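Side-chain contacts in dermonecrotic toxin (Pasteurella multocida, PDB 2EBF), which is a dermonecrotic, strongly mitogenic toxin that induces bone resorption and is associated with severe progressive atrophic rhinitis in pigs: residues G282-L287 / M430-D435; K248-K253 / Y272-Y277; K567-K572 / D703-I708; A714-V719 / T738-T743. All blocks are in the same frame, centred on the assembly; numbering follows the deposited sequence.

Interaction 1. Residues G282-L287 / M430-D435; sequences GGPYEL and MLFNLD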
loop_
_atom_site.group_PDB
_atom_site.type_symbol
_atom_site.label_atom_id
_atom_site.label_comp_id
_atom_site.label_asym_id
_atom_site.label_seq_id
_atom_site.Cartn_x
_atom_site.Cartn_y
_atom_site.Cartn_z
ATOM N N GLY A 282 12.110 36.824 22.544
ATOM C CA GLY A 282 12.325 38.000 21.702
ATOM C C GLY A 282 12.340 37.705 20.211
ATOM O O GLY A 282 12.523 38.613 19.393
ATOM N N GLY A 283 12.146 36.436 19.856
ATOM C CA GLY A 283 12.083 36.023 18.456
ATOM C C GLY A 283 10.724 36.310 17.841
ATOM O O GLY A 283 9.807 36.744 18.546
ATOM N N PRO A 284 10.581 36.067 16.519
ATOM C CA PRO A 284 9.319 36.314 15.800
ATOM C C PRO A 284 8.130 35.509 16.337
ATOM O O PRO A 284 6.997 35.995 16.311
ATOM C CB PRO A 284 9.640 35.905 14.358
ATOM C CG PRO A 284 10.872 35.077 14.438
ATOM C CD PRO A 284 11.634 35.551 15.626
ATOM N N TYR A 285 8.385 34.302 16.831
ATOM C CA TYR A 285 7.305 33.471 17.377
ATOM C C TYR A 285 7.458 33.189 18.875
ATOM O O TYR A 285 6.674 32.427 19.468
ATOM C CB TYR A 285 7.133 32.197 16.532
ATOM C CG TYR A 285 6.857 32.516 15.069
ATOM C CD1 TYR A 285 7.811 32.262 14.082
ATOM C CD2 TYR A 285 5.651 33.111 14.682
ATOM C CE1 TYR A 285 7.560 32.574 12.738
ATOM C CE2 TYR A 285 5.396 33.425 13.350
ATOM C CZ TYR A 285 6.350 33.149 12.388
ATOM O OH TYR A 285 6.087 33.469 11.086
ATOM N N GLU A 286 8.467 33.821 19.476
ATOM C CA GLU A 286 8.706 33.787 20.925
ATOM C C GLU A 286 8.903 32.352 21.442
ATOM O O GLU A 286 9.173 31.441 20.660
ATOM C CB GLU A 286 7.585 34.529 21.675
ATOM C CG GLU A 286 7.959 35.058 23.067
ATOM C CD GLU A 286 9.001 36.163 23.044
ATOM O OE1 GLU A 286 8.909 37.081 22.196
ATOM O OE2 GLU A 286 9.912 36.119 23.895
ATOM N N LEU A 287 8.769 32.143 22.746
ATOM C CA LEU A 287 9.047 30.833 23.321
ATOM C C LEU A 287 7.806 29.945 23.425
ATOM O O LEU A 287 7.927 28.726 23.489
ATOM C CB LEU A 287 9.717 30.986 24.695
ATOM C CG LEU A 287 10.557 29.816 25.234
ATOM C CD1 LEU A 287 11.811 29.562 24.382
ATOM C CD2 LEU A 287 10.935 30.050 26.697
ATOM N N MET A 430 8.639 27.058 9.528
ATOM C CA MET A 430 9.297 25.885 8.957
ATOM C C MET A 430 10.605 26.264 8.255
ATOM O O MET A 430 11.618 25.559 8.391
ATOM C CB MET A 430 8.349 25.123 8.026
ATOM C CG MET A 430 7.237 24.371 8.766
ATOM S SD MET A 430 6.389 23.217 7.674
ATOM C CE MET A 430 5.208 22.438 8.770
ATOM N N LEU A 431 10.596 27.390 7.543
ATOM C CA LEU A 431 11.825 27.914 6.925
ATOM C C LEU A 431 12.910 28.234 7.951
ATOM O O LEU A 431 14.076 27.893 7.743
ATOM C CB LEU A 431 11.548 29.137 6.044
ATOM C CG LEU A 431 10.716 28.920 4.771
ATOM C CD1 LEU A 431 10.356 30.255 4.138
ATOM C CD2 LEU A 431 11.415 28.013 3.753
ATOM N N PHE A 432 12.523 28.868 9.063
ATOM C CA PHE A 432 13.462 29.140 10.153
ATOM C C PHE A 432 14.120 27.872 10.654
ATOM O O PHE A 432 15.325 27.852 10.917
ATOM C CB PHE A 432 12.774 29.848 11.324
ATOM C CG PHE A 432 12.827 31.336 11.241
ATOM C CD1 PHE A 432 11.665 32.087 11.324
ATOM C CD2 PHE A 432 14.043 31.990 11.054
ATOM C CE1 PHE A 432 11.709 33.476 11.244
ATOM C CE2 PHE A 432 14.102 33.382 10.964
ATOM C CZ PHE A 432 12.930 34.126 11.069
ATOM N N ASN A 433 13.319 26.817 10.791
ATOM C CA ASN A 433 13.824 25.524 11.199
ATOM C C ASN A 433 14.799 24.935 10.196
ATOM O O ASN A 433 15.891 24.505 10.573
ATOM C CB ASN A 433 12.671 24.567 11.450
ATOM C CG ASN A 433 12.110 24.716 12.827
ATOM O OD1 ASN A 433 11.303 25.607 13.097
ATOM N ND2 ASN A 433 12.542 23.846 13.723
ATOM N N LEU A 434 14.400 24.925 8.923
ATOM C CA LEU A 434 15.260 24.472 7.827
ATOM C C LEU A 434 16.580 25.235 7.739
ATOM O O LEU A 434 17.636 24.638 7.513
ATOM C CB LEU A 434 14.522 24.581 6.488
ATOM C CG LEU A 434 13.483 23.516 6.138
ATOM C CD1 LEU A 434 12.870 23.803 4.777
ATOM C CD2 LEU A 434 14.104 22.115 6.174
ATOM N N ASP A 435 16.511 26.554 7.911
ATOM C CA ASP A 435 17.687 27.414 7.809
ATOM C C ASP A 435 18.432 27.567 9.139
ATOM O O ASP A 435 19.293 28.441 9.275
ATOM C CB ASP A 435 17.294 28.782 7.235
ATOM C CG ASP A 435 17.010 28.731 5.737
ATOM O OD1 ASP A 435 16.193 29.542 5.253
ATOM O OD2 ASP A 435 17.606 27.881 5.044
#
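Pro-284 and Phe-432 carry most of this contact, in which the loop between helices 267-273 and 288-300 packs on helix 425-434 within the C2 domain region. Carbon CG of the proline ring approaches the end of the phenylalanine at a slant, 3.7 Å from CE1, with Phe-432 CZ only slightly farther off. Beside it the Tyr-285 ring meets the same phenylalanine rim to rim, Tyr-285 CE1 lying 4.4 Å from Phe-432 CD1 near the planes of both rings, so there is no stacking. Within the loop, Pro-284 CB sits over one face of the tyrosine, 4.1 Å above its plane and displaced toward the rim. With CG opposite its own carbonyl carbon (chi1 -57°), Tyr-285 reaches the helix, packs on Lys-425 and Ala-429, and hydrogen-bonds through OH to Asp-428 OD2. Phe-432 also has a cation-pi partner, Arg-444, on helix 442-452. Farther out, Glu-286 folds back over the loop, and its OE2 takes the N-H of Gly-282 at 2.7 Å, from above the carboxylate plane. Across these two segments the contact is wholly apolar and small. Its directional anchor is the buried tyrosine's bond to Asp-428, while the exposed Pro-284 adds apolar contact without direction.

Interaction 2. Residues K248-K253 / Y272-Y277; sequences KGMLSK and YSISPY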
loop_
_atom_site.group_PDB
_atom_site.type_symbol
_atom_site.label_atom_id
_atom_site.label_comp_id
_atom_site.label_asym_id
_atom_site.label_seq_id
_atom_site.Cartn_x
_atom_site.Cartn_y
_atom_site.Cartn_z
ATOM N N LYS A 248 -1.821 35.787 17.675
ATOM C CA LYS A 248 -0.566 36.066 16.974
ATOM C C LYS A 248 -0.449 35.280 15.660
ATOM O O LYS A 248 -0.296 35.874 14.589
ATOM C CB LYS A 248 0.627 35.788 17.897
ATOM C CG LYS A 248 1.915 36.507 17.525
ATOM C CD LYS A 248 2.718 36.876 18.774
ATOM C CE LYS A 248 4.217 36.839 18.518
ATOM N NZ LYS A 248 4.700 35.433 18.380
ATOM N N GLY A 249 -0.521 33.953 15.743
ATOM C CA GLY A 249 -0.450 33.101 14.557
ATOM C C GLY A 249 -0.403 31.610 14.838
ATOM O O GLY A 249 -1.208 30.850 14.291
ATOM N N MET A 250 0.535 31.197 15.693
ATOM C CA MET A 250 0.790 29.779 15.978
ATOM C C MET A 250 -0.310 29.112 16.826
ATOM O O MET A 250 -1.174 29.793 17.385
ATOM C CB MET A 250 2.159 29.613 16.656
ATOM C CG MET A 250 3.329 30.266 15.911
ATOM S SD MET A 250 4.050 29.217 14.628
ATOM C CE MET A 250 5.358 28.394 15.545
ATOM N N LEU A 251 -0.269 27.776 16.893
ATOM C CA LEU A 251 -1.188 26.950 17.706
ATOM C C LEU A 251 -2.668 27.343 17.616
ATOM O O LEU A 251 -3.402 27.272 18.602
ATOM C CB LEU A 251 -0.735 26.905 19.173
ATOM C CG LEU A 251 0.712 26.525 19.506
ATOM C CD1 LEU A 251 0.956 26.683 21.002
ATOM C CD2 LEU A 251 1.049 25.110 19.047
ATOM N N SER A 252 -3.094 27.741 16.422
ATOM C CA SER A 252 -4.467 28.177 16.181
ATOM C C SER A 252 -5.494 27.053 16.306
ATOM O O SER A 252 -6.665 27.310 16.583
ATOM C CB SER A 252 -4.584 28.864 14.814
ATOM O OG SER A 252 -3.727 28.271 13.847
ATOM N N LYS A 253 -5.051 25.812 16.101
ATOM C CA LYS A 253 -5.927 24.638 16.176
ATOM C C LYS A 253 -5.730 23.885 17.497
ATOM O O LYS A 253 -5.605 22.660 17.526
ATOM C CB LYS A 253 -5.712 23.711 14.970
ATOM C CG LYS A 253 -5.923 24.376 13.616
ATOM C CD LYS A 253 -5.406 23.495 12.486
ATOM C CE LYS A 253 -5.259 24.284 11.185
ATOM N NZ LYS A 253 -4.586 23.481 10.126
ATOM N N TYR A 272 8.287 20.214 12.984
ATOM C CA TYR A 272 9.080 20.926 11.974
ATOM C C TYR A 272 8.874 22.441 11.973
ATOM O O TYR A 272 9.625 23.165 11.321
ATOM C CB TYR A 272 8.855 20.319 10.578
ATOM C CG TYR A 272 9.620 19.028 10.384
ATOM C CD1 TYR A 272 8.960 17.793 10.293
ATOM C CD2 TYR A 272 11.014 19.035 10.331
ATOM C CE1 TYR A 272 9.684 16.606 10.132
ATOM C CE2 TYR A 272 11.738 17.858 10.177
ATOM C CZ TYR A 272 11.072 16.651 10.078
ATOM O OH TYR A 272 11.816 15.506 9.918
ATOM N N SER A 273 7.879 22.914 12.715
ATOM C CA SER A 273 7.627 24.346 12.840
ATOM C C SER A 273 7.925 24.902 14.242
ATOM O O SER A 273 7.874 26.116 14.449
ATOM C CB SER A 273 6.190 24.694 12.408
ATOM O OG SER A 273 5.227 24.041 13.223
ATOM N N ILE A 274 8.244 24.023 15.194
ATOM C CA ILE A 274 8.492 24.441 16.580
ATOM C C ILE A 274 9.817 23.890 17.130
ATOM O O ILE A 274 9.971 22.679 17.310
ATOM C CB ILE A 274 7.300 24.078 17.513
ATOM C CG1 ILE A 274 6.020 24.793 17.062
ATOM C CG2 ILE A 274 7.618 24.425 18.961
ATOM C CD1 ILE A 274 4.732 24.203 17.626
ATOM N N SER A 275 10.764 24.798 17.388
ATOM C CA SER A 275 12.081 24.454 17.942
ATOM C C SER A 275 12.805 25.729 18.397
ATOM O O SER A 275 12.298 26.827 18.167
ATOM C CB SER A 275 12.929 23.713 16.904
ATOM O OG SER A 275 13.554 24.629 16.027
ATOM N N PRO A 276 13.988 25.596 19.043
ATOM C CA PRO A 276 14.775 26.796 19.372
ATOM C C PRO A 276 15.085 27.688 18.162
ATOM O O PRO A 276 15.238 28.900 18.327
ATOM C CB PRO A 276 16.075 26.226 19.967
ATOM C CG PRO A 276 16.085 24.763 19.599
ATOM C CD PRO A 276 14.645 24.371 19.539
ATOM N N TYR A 277 15.155 27.094 16.967
ATOM C CA TYR A 277 15.442 27.840 15.735
ATOM C C TYR A 277 14.342 28.832 15.368
ATOM O O TYR A 277 14.623 29.899 14.819
ATOM C CB TYR A 277 15.656 26.893 14.553
ATOM C CG TYR A 277 16.825 25.948 14.683
ATOM C CD1 TYR A 277 16.658 24.581 14.456
ATOM C CD2 TYR A 277 18.099 26.411 15.016
ATOM C CE1 TYR A 277 17.728 23.697 14.557
ATOM C CE2 TYR A 277 19.178 25.533 15.123
ATOM C CZ TYR A 277 18.982 24.180 14.895
ATOM O OH TYR A 277 20.037 23.301 14.996
#
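Two chain segments that leave helix ends meet here in the C2 domain region, within the C-terminal part of the toxin: Met-250 and Leu-251, just after helix 234-248, pack on Ile-274 and the backbone oxygen of Ser-273, where helix 267-273 runs out. Gly-249 is the first residue to leave the first helix, with phi near 180°, and Leu-251 adopts left-handed helical backbone angles. The methyl end of Met-250 does most of the touching. Its CE lies 3.6 Å from Ser-273 O and 4.0 Å from Ile-274 CG1, as the two side chains slide past each other in opposite senses. Bends at both chi2 (-86°) and chi3 (-92°) curl the thioether so that this methyl, not the sulfur, makes the nearest approach. Leu-251 crosses Ile-274 at about a right angle, its CD2 4.1 Å from Ile-274 CD1. Ser-273 O, besides this methyl contact with Met-250, accepts a hydrogen bond from Ser-278 OG, and Ser-273 OG turns back to Glu-269 O in its own helix. Beyond Ile-274 the chain is shaped by an ST turn, in which Ser-275 OG accepts from Tyr-277 N at 3.1 Å. Helix 288-300 borders the apolar patch, with Pro-289 against Met-250, Phe-292 against Leu-251 and Phe-290 against Ile-274. Ala-429 of helix 425-434 covers both Met-250 and Ser-273, while the chain from Lys-253 continues into the short strands 254-257 and 260-263.

Interaction 3. Residues K567-K572 / D703-I708; sequences KILGLK and DWALEI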
loop_
_atom_site.group_PDB
_atom_site.type_symbol
_atom_site.label_atom_id
_atom_site.label_comp_id
_atom_site.label_asym_id
_atom_site.label_seq_id
_atom_site.Cartn_x
_atom_site.Cartn_y
_atom_site.Cartn_z
ATOM N N LYS A 567 -2.146 -20.354 -12.687
ATOM C CA LYS A 567 -3.250 -19.490 -12.284
ATOM C C LYS A 567 -4.526 -20.150 -11.764
ATOM O O LYS A 567 -5.073 -21.037 -12.403
ATOM C CB LYS A 567 -3.595 -18.568 -13.460
ATOM C CG LYS A 567 -4.599 -17.477 -13.125
ATOM C CD LYS A 567 -5.000 -16.684 -14.350
ATOM C CE LYS A 567 -6.030 -15.609 -13.984
ATOM N NZ LYS A 567 -5.559 -14.763 -12.826
ATOM N N ILE A 568 -4.996 -19.669 -10.613
ATOM C CA ILE A 568 -6.369 -19.913 -10.168
ATOM C C ILE A 568 -7.276 -18.970 -10.932
ATOM O O ILE A 568 -7.144 -17.754 -10.819
ATOM C CB ILE A 568 -6.529 -19.662 -8.640
ATOM C CG1 ILE A 568 -5.640 -20.632 -7.845
ATOM C CG2 ILE A 568 -8.002 -19.786 -8.214
ATOM C CD1 ILE A 568 -5.414 -20.218 -6.393
ATOM N N LEU A 569 -8.194 -19.529 -11.717
ATOM C CA LEU A 569 -9.061 -18.730 -12.561
ATOM C C LEU A 569 -10.011 -17.915 -11.713
ATOM O O LEU A 569 -10.273 -16.761 -12.017
ATOM C CB LEU A 569 -9.858 -19.616 -13.521
ATOM C CG LEU A 569 -9.196 -20.071 -14.811
ATOM C CD1 LEU A 569 -10.292 -20.537 -15.758
ATOM C CD2 LEU A 569 -8.389 -18.933 -15.454
ATOM N N GLY A 570 -10.515 -18.534 -10.650
ATOM C CA GLY A 570 -11.373 -17.863 -9.669
ATOM C C GLY A 570 -11.769 -18.856 -8.589
ATOM O O GLY A 570 -11.852 -20.060 -8.842
ATOM N N LEU A 571 -12.036 -18.346 -7.390
ATOM C CA LEU A 571 -12.514 -19.174 -6.283
ATOM C C LEU A 571 -14.028 -19.140 -6.288
ATOM O O LEU A 571 -14.663 -18.556 -5.410
ATOM C CB LEU A 571 -11.934 -18.701 -4.942
ATOM C CG LEU A 571 -10.419 -18.878 -4.773
ATOM C CD1 LEU A 571 -9.904 -18.325 -3.427
ATOM C CD2 LEU A 571 -10.069 -20.325 -4.928
ATOM N N LYS A 572 -14.593 -19.792 -7.301
ATOM C CA LYS A 572 -16.027 -19.872 -7.488
ATOM C C LYS A 572 -16.327 -21.025 -8.431
ATOM O O LYS A 572 -15.407 -21.658 -8.956
ATOM C CB LYS A 572 -16.545 -18.565 -8.084
ATOM C CG LYS A 572 -15.961 -18.224 -9.452
ATOM C CD LYS A 572 -16.726 -17.075 -10.080
ATOM C CE LYS A 572 -16.344 -16.902 -11.535
ATOM N NZ LYS A 572 -17.007 -15.720 -12.126
ATOM N N ASP A 703 -8.800 -18.031 -23.306
ATOM C CA ASP A 703 -10.187 -18.200 -23.733
ATOM C C ASP A 703 -10.577 -19.674 -23.751
ATOM O O ASP A 703 -11.688 -20.040 -23.366
ATOM C CB ASP A 703 -10.389 -17.567 -25.098
ATOM C CG ASP A 703 -10.146 -16.070 -25.066
ATOM O OD1 ASP A 703 -10.702 -15.404 -24.176
ATOM O OD2 ASP A 703 -9.367 -15.569 -25.893
ATOM N N TRP A 704 -9.642 -20.518 -24.177
ATOM C CA TRP A 704 -9.825 -21.966 -24.089
ATOM C C TRP A 704 -10.091 -22.398 -22.642
ATOM O O TRP A 704 -11.067 -23.096 -22.384
ATOM C CB TRP A 704 -8.605 -22.703 -24.655
ATOM C CG TRP A 704 -8.605 -24.199 -24.387
ATOM C CD1 TRP A 704 -9.217 -25.166 -25.137
ATOM C CD2 TRP A 704 -7.941 -24.886 -23.312
ATOM N NE1 TRP A 704 -8.995 -26.400 -24.590
ATOM C CE2 TRP A 704 -8.209 -26.264 -23.473
ATOM C CE3 TRP A 704 -7.149 -24.469 -22.229
ATOM C CZ2 TRP A 704 -7.722 -27.234 -22.589
ATOM C CZ3 TRP A 704 -6.659 -25.437 -21.340
ATOM C CH2 TRP A 704 -6.950 -26.808 -21.534
ATOM N N ALA A 705 -9.232 -21.973 -21.708
ATOM C CA ALA A 705 -9.387 -22.348 -20.292
ATOM C C ALA A 705 -10.753 -21.934 -19.767
ATOM O O ALA A 705 -11.448 -22.728 -19.114
ATOM C CB ALA A 705 -8.283 -21.738 -19.441
ATOM N N LEU A 706 -11.143 -20.695 -20.068
ATOM C CA LEU A 706 -12.421 -20.159 -19.623
ATOM C C LEU A 706 -13.578 -20.984 -20.190
ATOM O O LEU A 706 -14.504 -21.339 -19.455
ATOM C CB LEU A 706 -12.544 -18.676 -20.016
ATOM C CG LEU A 706 -13.745 -17.866 -19.515
ATOM C CD1 LEU A 706 -13.515 -16.357 -19.626
ATOM C CD2 LEU A 706 -14.915 -18.201 -20.337
ATOM N N GLU A 707 -13.522 -21.291 -21.485
ATOM C CA GLU A 707 -14.578 -22.087 -22.112
ATOM C C GLU A 707 -14.730 -23.462 -21.471
ATOM O O GLU A 707 -15.841 -23.891 -21.161
ATOM C CB GLU A 707 -14.354 -22.232 -23.618
ATOM C CG GLU A 707 -15.222 -23.339 -24.226
ATOM C CD GLU A 707 -15.478 -23.201 -25.713
ATOM O OE1 GLU A 707 -15.235 -22.123 -26.303
ATOM O OE2 GLU A 707 -15.961 -24.191 -26.289
ATOM N N ILE A 708 -13.606 -24.146 -21.270
ATOM C CA ILE A 708 -13.617 -25.468 -20.655
ATOM C C ILE A 708 -14.167 -25.414 -19.220
ATOM O O ILE A 708 -14.961 -26.262 -18.824
ATOM C CB ILE A 708 -12.186 -26.109 -20.680
ATOM C CG1 ILE A 708 -11.691 -26.294 -22.134
ATOM C CG2 ILE A 708 -12.185 -27.445 -19.974
ATOM C CD1 ILE A 708 -12.584 -27.191 -23.027
#
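Strand 567-568, an outermost strand of an antiparallel sheet, gives way at Leu-569 to a loop that passes beside helix 701-711, with CA atoms closest between Leu-569 and Leu-706 at 8.0 Å. Leu-569 itself has helical backbone angles. After an extended Gly-570 the chain makes an inverse gamma turn centred on Leu-571, closed by a weak bond from Lys-572 N to Gly-570 O. The helix side is regular, as in the bond from Glu-707 N to Asp-703 O. One side chain bridges the gap: Leu-569 presents its CD1 methyl to the helix. That methyl lies 4.2 Å from Ala-705 O, 4.4 Å from Ala-705 CB and 4.4 Å from Leu-706 N, resting against the main chain as much as on the alanine. The exposed Leu-706 takes part mainly through its backbone N. Val-719 of strand 717-720 touches both Leu-569 and Ala-705. From the same helix Trp-704 and Ile-708 reach strand 643-656, with Ile-708 CG1 3.6 Å above one face of the indole, while Trp-704 NE1 bonds to Asp-681 OD2 and Glu-707 forms salt bridges with Arg-586 and Arg-711. The leucine contact is loose, and no hydrogen bond crosses it. Dispersion and the burial of a methyl join the sheet edge to the helix here, whereas the directional and charged bonds of the helix are made to other residues.

Interaction 4. Residues A714-V719 / T738-T743; sequences AINPFV and TKPRLT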
loop_
_atom_site.group_PDB
_atom_site.type_symbol
_atom_site.label_atom_id
_atom_site.label_comp_id
_atom_site.label_asym_id
_atom_site.label_seq_id
_atom_site.Cartn_x
_atom_site.Cartn_y
_atom_site.Cartn_z
ATOM N N ALA A 714 -16.988 -25.844 -13.672
ATOM C CA ALA A 714 -15.800 -26.093 -12.860
ATOM C C ALA A 714 -15.801 -25.301 -11.564
ATOM O O ALA A 714 -16.083 -24.098 -11.570
ATOM C CB ALA A 714 -14.548 -25.755 -13.668
ATOM N N ILE A 715 -15.461 -25.982 -10.467
ATOM C CA ILE A 715 -15.308 -25.349 -9.166
ATOM C C ILE A 715 -13.830 -25.095 -8.889
ATOM O O ILE A 715 -13.003 -26.017 -8.960
ATOM C CB ILE A 715 -15.915 -26.207 -8.013
ATOM C CG1 ILE A 715 -17.417 -26.463 -8.218
ATOM C CG2 ILE A 715 -15.669 -25.532 -6.654
ATOM C CD1 ILE A 715 -17.924 -27.698 -7.449
ATOM N N ASN A 716 -13.519 -23.840 -8.586
ATOM C CA ASN A 716 -12.165 -23.395 -8.262
ATOM C C ASN A 716 -11.100 -23.877 -9.258
ATOM O O ASN A 716 -10.091 -24.461 -8.859
ATOM C CB ASN A 716 -11.808 -23.753 -6.808
ATOM C CG ASN A 716 -12.786 -23.165 -5.796
ATOM O OD1 ASN A 716 -13.555 -22.239 -6.112
ATOM N ND2 ASN A 716 -12.762 -23.697 -4.568
ATOM N N PRO A 717 -11.318 -23.609 -10.562
ATOM C CA PRO A 717 -10.424 -24.119 -11.601
ATOM C C PRO A 717 -9.024 -23.517 -11.546
ATOM O O PRO A 717 -8.848 -22.362 -11.142
ATOM C CB PRO A 717 -11.142 -23.766 -12.913
ATOM C CG PRO A 717 -12.082 -22.674 -12.565
ATOM C CD PRO A 717 -12.422 -22.802 -11.123
ATOM N N PHE A 718 -8.042 -24.341 -11.895
ATOM C CA PHE A 718 -6.636 -23.967 -11.883
ATOM C C PHE A 718 -5.985 -24.315 -13.228
ATOM O O PHE A 718 -6.161 -25.420 -13.745
ATOM C CB PHE A 718 -5.935 -24.742 -10.775
ATOM C CG PHE A 718 -4.505 -24.415 -10.624
ATOM C CD1 PHE A 718 -4.103 -23.182 -10.105
ATOM C CD2 PHE A 718 -3.537 -25.367 -10.939
ATOM C CE1 PHE A 718 -2.750 -22.897 -9.934
ATOM C CE2 PHE A 718 -2.195 -25.092 -10.778
ATOM C CZ PHE A 718 -1.796 -23.858 -10.271
ATOM N N VAL A 719 -5.213 -23.378 -13.767
ATOM C CA VAL A 719 -4.570 -23.548 -15.075
ATOM C C VAL A 719 -3.053 -23.602 -14.913
ATOM O O VAL A 719 -2.468 -22.804 -14.163
ATOM C CB VAL A 719 -4.982 -22.415 -16.043
ATOM C CG1 VAL A 719 -4.265 -22.518 -17.404
ATOM C CG2 VAL A 719 -6.499 -22.441 -16.273
ATOM N N THR A 738 -7.910 -25.089 -2.049
ATOM C CA THR A 738 -9.133 -24.764 -2.794
ATOM C C THR A 738 -10.151 -25.908 -2.877
ATOM O O THR A 738 -11.266 -25.697 -3.356
ATOM C CB THR A 738 -8.853 -24.259 -4.237
ATOM O OG1 THR A 738 -8.366 -25.338 -5.042
ATOM C CG2 THR A 738 -7.833 -23.096 -4.239
ATOM N N LYS A 739 -9.785 -27.116 -2.445
ATOM C CA LYS A 739 -10.791 -28.180 -2.367
ATOM C C LYS A 739 -11.908 -27.715 -1.414
ATOM O O LYS A 739 -11.632 -27.333 -0.278
ATOM C CB LYS A 739 -10.185 -29.533 -1.949
ATOM C CG LYS A 739 -11.219 -30.662 -1.917
ATOM C CD LYS A 739 -10.596 -32.039 -2.031
ATOM C CE LYS A 739 -11.650 -33.119 -1.825
ATOM N NZ LYS A 739 -11.064 -34.494 -1.827
ATOM N N PRO A 740 -13.157 -27.671 -1.905
ATOM C CA PRO A 740 -14.240 -27.072 -1.120
ATOM C C PRO A 740 -14.409 -27.665 0.271
ATOM O O PRO A 740 -14.411 -28.882 0.433
ATOM C CB PRO A 740 -15.477 -27.317 -1.993
ATOM C CG PRO A 740 -14.924 -27.304 -3.390
ATOM C CD PRO A 740 -13.636 -28.087 -3.240
ATOM N N ARG A 741 -14.543 -26.787 1.257
ATOM C CA ARG A 741 -14.629 -27.183 2.652
ATOM C C ARG A 741 -15.877 -26.625 3.297
ATOM O O ARG A 741 -16.306 -25.518 2.977
ATOM C CB ARG A 741 -13.449 -26.615 3.433
ATOM C CG ARG A 741 -12.167 -27.365 3.304
ATOM C CD ARG A 741 -11.097 -26.637 4.106
ATOM N NE ARG A 741 -10.438 -25.594 3.321
ATOM C CZ ARG A 741 -9.370 -24.916 3.727
ATOM N NH1 ARG A 741 -8.849 -25.134 4.939
ATOM N NH2 ARG A 741 -8.831 -24.011 2.919
ATOM N N LEU A 742 -16.423 -27.388 4.243
ATOM C CA LEU A 742 -17.431 -26.871 5.163
ATOM C C LEU A 742 -16.754 -25.902 6.132
ATOM O O LEU A 742 -15.533 -25.983 6.376
ATOM C CB LEU A 742 -18.111 -28.005 5.933
ATOM C CG LEU A 742 -19.054 -28.926 5.152
ATOM C CD1 LEU A 742 -19.222 -30.256 5.882
ATOM C CD2 LEU A 742 -20.406 -28.256 4.914
ATOM N N THR A 743 -17.544 -24.974 6.666
ATOM C CA THR A 743 -17.062 -24.036 7.680
ATOM C C THR A 743 -16.612 -24.815 8.931
ATOM O O THR A 743 -15.687 -24.398 9.647
ATOM C CB THR A 743 -18.130 -22.975 7.989
ATOM O OG1 THR A 743 -18.432 -22.261 6.782
ATOM C CG2 THR A 743 -17.644 -21.992 9.029
HETATM O O HOH W 1 -7.820 -23.599 -7.642
#
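Asn-716 lies against Thr-738 through CB and the nitrogen side of its amide, with Asn-716 CB 3.9 Å from Thr-738 CB. Asn-716 ND2 donates to Thr-738 O at 2.8 Å (N-H...O 158°). The acceptor lies in the amide plane, and the donor meets a carbonyl lone pair in the C=O plane. A chi1 of -57°, which sets CG beside the backbone N, directs the buried amide toward Thr-738. ND2 also hydrogen-bonds to Tyr-41 O; two acceptors on one nitrogen hold the amide's rotation. A water gives a second bridge, donating to Asn-716 O at 2.7 Å and to Thr-738 OG1 at 3.2 Å. That hydroxyl is further hydrogen-bonded to Pro-735 O and Trp-653 NE1, so its rotation too is well determined. An apolar touch completes the contact, Ile-715 CG2 lying 3.8 Å from Pro-740 CG. Asn-716 marks a corner of the chain, with left-handed helical backbone angles, on the way into strand 717-720. Phe-661 of strand 660-673 contacts both Ile-715 and Pro-740, and Trp-653 of strand 643-656 packs on Asn-716 and Pro-740. The C-terminal segment is thus pinned to the sheet of the C3 domain region, beyond helix 726-730.

In the fold
The four contacts form two pairs on opposite sides of the chain's centre, with interactions 1 and 3 about 63 Å apart between centres. Interactions 1 and 2 adjoin in the C2 region and share helix 425-434 as a support; Lys-248 NZ probably bonds to Pro-284 O between them. Interactions 3 and 4 adjoin in the C3 region, where strands 567-568 and 717-720 are sheet neighbours, joined by probable backbone bonds such as Lys-567 O to Val-719 N. Interactions 2 and 4 are buried, whereas 1 and 3 are partly exposed. No hydrogen bond crosses the first three, which rest on methyl and ring carbons, in 2 and 3 partly against backbone atoms; interaction 4 alone adds a direct hydrogen bond and a bridging water.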